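Long-range contact in HTH-type transcriptional regulator mcbR (Escherichia coli UMEA 3718-1, PDB 4P9F), which represses expression of McbA by binding its promoter region, preventing colanic acid overproduction and mucoidy, and is important for biofilm formation: residues I82-E87 and C197-M202. Numbering follows the deposited sequence.
Sequences IRYELE and CLAEIM
Leu198 reaches across to the backbone of Glu87, its CD2 lying 3.5 Å from Glu87 O. With CG anti to the backbone N (chi1 -176°), the leucine stretches off its helix to the neighbouring one, where it also packs on Leu88 and Val91. Segments C197-M202 and I82-E87 run nearly antiparallel, at 153°, their short axes 10.8 Å apart. The small Ala199 leaves room for the ring of Tyr84, its CB approaching obliquely to 4.0 Å from Tyr84 CE1. Met202, a selenomethionine here, then fills the space between the helices. Its chain, bent at chi3 (-71°), crosses the tyrosine at about a right angle and brings CE to 3.5 Å from Tyr84 CD1. The long, flexible, unbranched chain of methionine suits these mixed surroundings: SE, in the place of sulfur, sits 4.0 Å from both Arg83 NH1 and Glu87 OE1. These two charged residues are one helical turn apart and form a salt bridge, in which Arg83 NH1 donates to Glu87 OE2 at 2.8 Å on its syn side, tilted out of the carboxylate plane, while OE2 lies nearly in the guanidinium plane. Arg133 and Tyr137 hold OE1 of Glu87, while Trp153 donates to OE2. Were Glu87 an alanine, Arg83 and Arg133 would probably lose the carboxylate that offsets their neighbouring charges, and Tyr137 and Trp153 their partner. No hydrogen bond joins the two segments, so helices 73-95 and 191-210 of the FCD domain meet here mainly through apolar contacts, beside a buried polar network whose carboxylate is probably kept ionised by its two arginines.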
loop_
_atom_site.group_PDB
_atom_site.type_symbol
_atom_site.label_atom_id
_atom_site.label_comp_id
_atom_site.label_asym_id
_atom_site.label_seq_id
_atom_site.Cartn_x
_atom_site.Cartn_y
_atom_site.Cartn_z
ATOM N N ILE A 82 5.610 5.832 -6.315
ATOM C CA ILE A 82 4.567 5.707 -5.308
ATOM C C ILE A 82 5.092 6.104 -3.930
ATOM O O ILE A 82 4.494 6.923 -3.236
ATOM C CB ILE A 82 3.997 4.270 -5.234
ATOM C CG1 ILE A 82 3.411 3.839 -6.587
ATOM C CG2 ILE A 82 2.910 4.191 -4.148
ATOM C CD1 ILE A 82 3.093 2.344 -6.682
ATOM N N ARG A 83 6.218 5.542 -3.529
ATOM C CA ARG A 83 6.691 5.792 -2.179
ATOM C C ARG A 83 7.206 7.217 -2.016
ATOM O O ARG A 83 7.244 7.744 -0.910
ATOM C CB ARG A 83 7.771 4.798 -1.814
ATOM C CG ARG A 83 9.090 5.054 -2.503
ATOM C CD ARG A 83 10.032 3.923 -2.160
ATOM N NE ARG A 83 11.381 4.125 -2.685
ATOM C CZ ARG A 83 12.393 4.624 -1.988
ATOM N NH1 ARG A 83 12.225 4.984 -0.712
ATOM N NH2 ARG A 83 13.578 4.739 -2.566
ATOM N N TYR A 84 7.615 7.827 -3.115
ATOM C CA TYR A 84 8.012 9.225 -3.078
ATOM C C TYR A 84 6.908 10.060 -2.440
ATOM O O TYR A 84 7.144 10.730 -1.438
ATOM C CB TYR A 84 8.324 9.731 -4.481
ATOM C CG TYR A 84 8.736 11.187 -4.550
ATOM C CD1 TYR A 84 10.059 11.578 -4.346
ATOM C CD2 TYR A 84 7.799 12.170 -4.824
ATOM C CE1 TYR A 84 10.429 12.930 -4.423
ATOM C CE2 TYR A 84 8.155 13.510 -4.906
ATOM C CZ TYR A 84 9.469 13.886 -4.708
ATOM O OH TYR A 84 9.795 15.222 -4.789
ATOM N N GLU A 85 5.691 9.969 -2.976
ATOM C CA GLU A 85 4.572 10.727 -2.420
ATOM C C GLU A 85 4.246 10.333 -0.995
ATOM O O GLU A 85 3.987 11.199 -0.163
ATOM C CB GLU A 85 3.319 10.586 -3.286
ATOM C CG GLU A 85 3.520 11.053 -4.703
ATOM C CD GLU A 85 3.825 12.545 -4.795
ATOM O OE1 GLU A 85 3.393 13.310 -3.903
ATOM O OE2 GLU A 85 4.485 12.954 -5.772
ATOM N N LEU A 86 4.261 9.033 -0.705
ATOM C CA LEU A 86 3.845 8.570 0.616
ATOM C C LEU A 86 4.834 8.957 1.704
ATOM O O LEU A 86 4.430 9.367 2.795
ATOM C CB LEU A 86 3.661 7.054 0.612
ATOM C CG LEU A 86 2.570 6.552 -0.349
ATOM C CD1 LEU A 86 2.328 5.031 -0.234
ATOM C CD2 LEU A 86 1.257 7.340 -0.171
ATOM N N GLU A 87 6.128 8.831 1.414
ATOM C CA GLU A 87 7.151 9.118 2.412
ATOM C C GLU A 87 7.267 10.631 2.689
ATOM O O GLU A 87 7.456 11.042 3.829
ATOM C CB GLU A 87 8.502 8.527 1.968
ATOM C CG GLU A 87 8.491 6.972 1.956
ATOM C CD GLU A 87 9.878 6.352 1.758
ATOM O OE1 GLU A 87 10.847 6.794 2.407
ATOM O OE2 GLU A 87 9.996 5.433 0.944
ATOM N N CYS A 197 15.075 17.519 2.062
ATOM C CA CYS A 197 16.160 16.638 2.501
ATOM C C CYS A 197 15.821 15.165 2.239
ATOM O O CYS A 197 16.656 14.399 1.763
ATOM C CB CYS A 197 16.478 16.857 3.994
ATOM S SG CYS A 197 17.271 18.487 4.301
ATOM N N LEU A 198 14.586 14.784 2.541
ATOM C CA LEU A 198 14.172 13.410 2.333
ATOM C C LEU A 198 14.156 13.082 0.835
ATOM O O LEU A 198 14.564 11.996 0.438
ATOM C CB LEU A 198 12.799 13.155 2.945
ATOM C CG LEU A 198 12.311 11.704 2.854
ATOM C CD1 LEU A 198 13.334 10.739 3.491
ATOM C CD2 LEU A 198 10.919 11.560 3.509
ATOM N N ALA A 199 13.701 14.017 0.006
ATOM C CA ALA A 199 13.745 13.812 -1.440
ATOM C C ALA A 199 15.187 13.622 -1.929
ATOM O O ALA A 199 15.460 12.749 -2.750
ATOM C CB ALA A 199 13.091 14.986 -2.178
ATOM N N GLU A 200 16.105 14.429 -1.397
ATOM C CA GLU A 200 17.522 14.328 -1.743
ATOM C C GLU A 200 18.082 12.961 -1.332
ATOM O O GLU A 200 18.855 12.342 -2.070
ATOM C CB GLU A 200 18.321 15.459 -1.065
ATOM C CG GLU A 200 18.147 16.871 -1.670
ATOM C CD GLU A 200 19.070 17.161 -2.853
ATOM O OE1 GLU A 200 20.303 17.089 -2.673
ATOM O OE2 GLU A 200 18.575 17.500 -3.948
ATOM N N ILE A 201 17.694 12.498 -0.146
ATOM C CA ILE A 201 18.124 11.183 0.350
ATOM C C ILE A 201 17.680 10.088 -0.604
ATOM O O ILE A 201 18.463 9.209 -0.984
ATOM C CB ILE A 201 17.568 10.907 1.772
ATOM C CG1 ILE A 201 18.283 11.813 2.791
ATOM C CG2 ILE A 201 17.748 9.428 2.165
ATOM C CD1 ILE A 201 17.694 11.765 4.169
HETATM N N MSE A 202 16.420 10.149 -0.998
HETATM C CA MSE A 202 15.866 9.144 -1.878
HETATM C C MSE A 202 16.526 9.200 -3.243
HETATM O O MSE A 202 16.901 8.165 -3.786
HETATM C CB MSE A 202 14.347 9.309 -1.993
HETATM C CG MSE A 202 13.594 8.956 -0.685
HETATM SE SE MSE A 202 11.625 8.924 -0.903
HETATM C CE MSE A 202 11.262 10.819 -1.113
#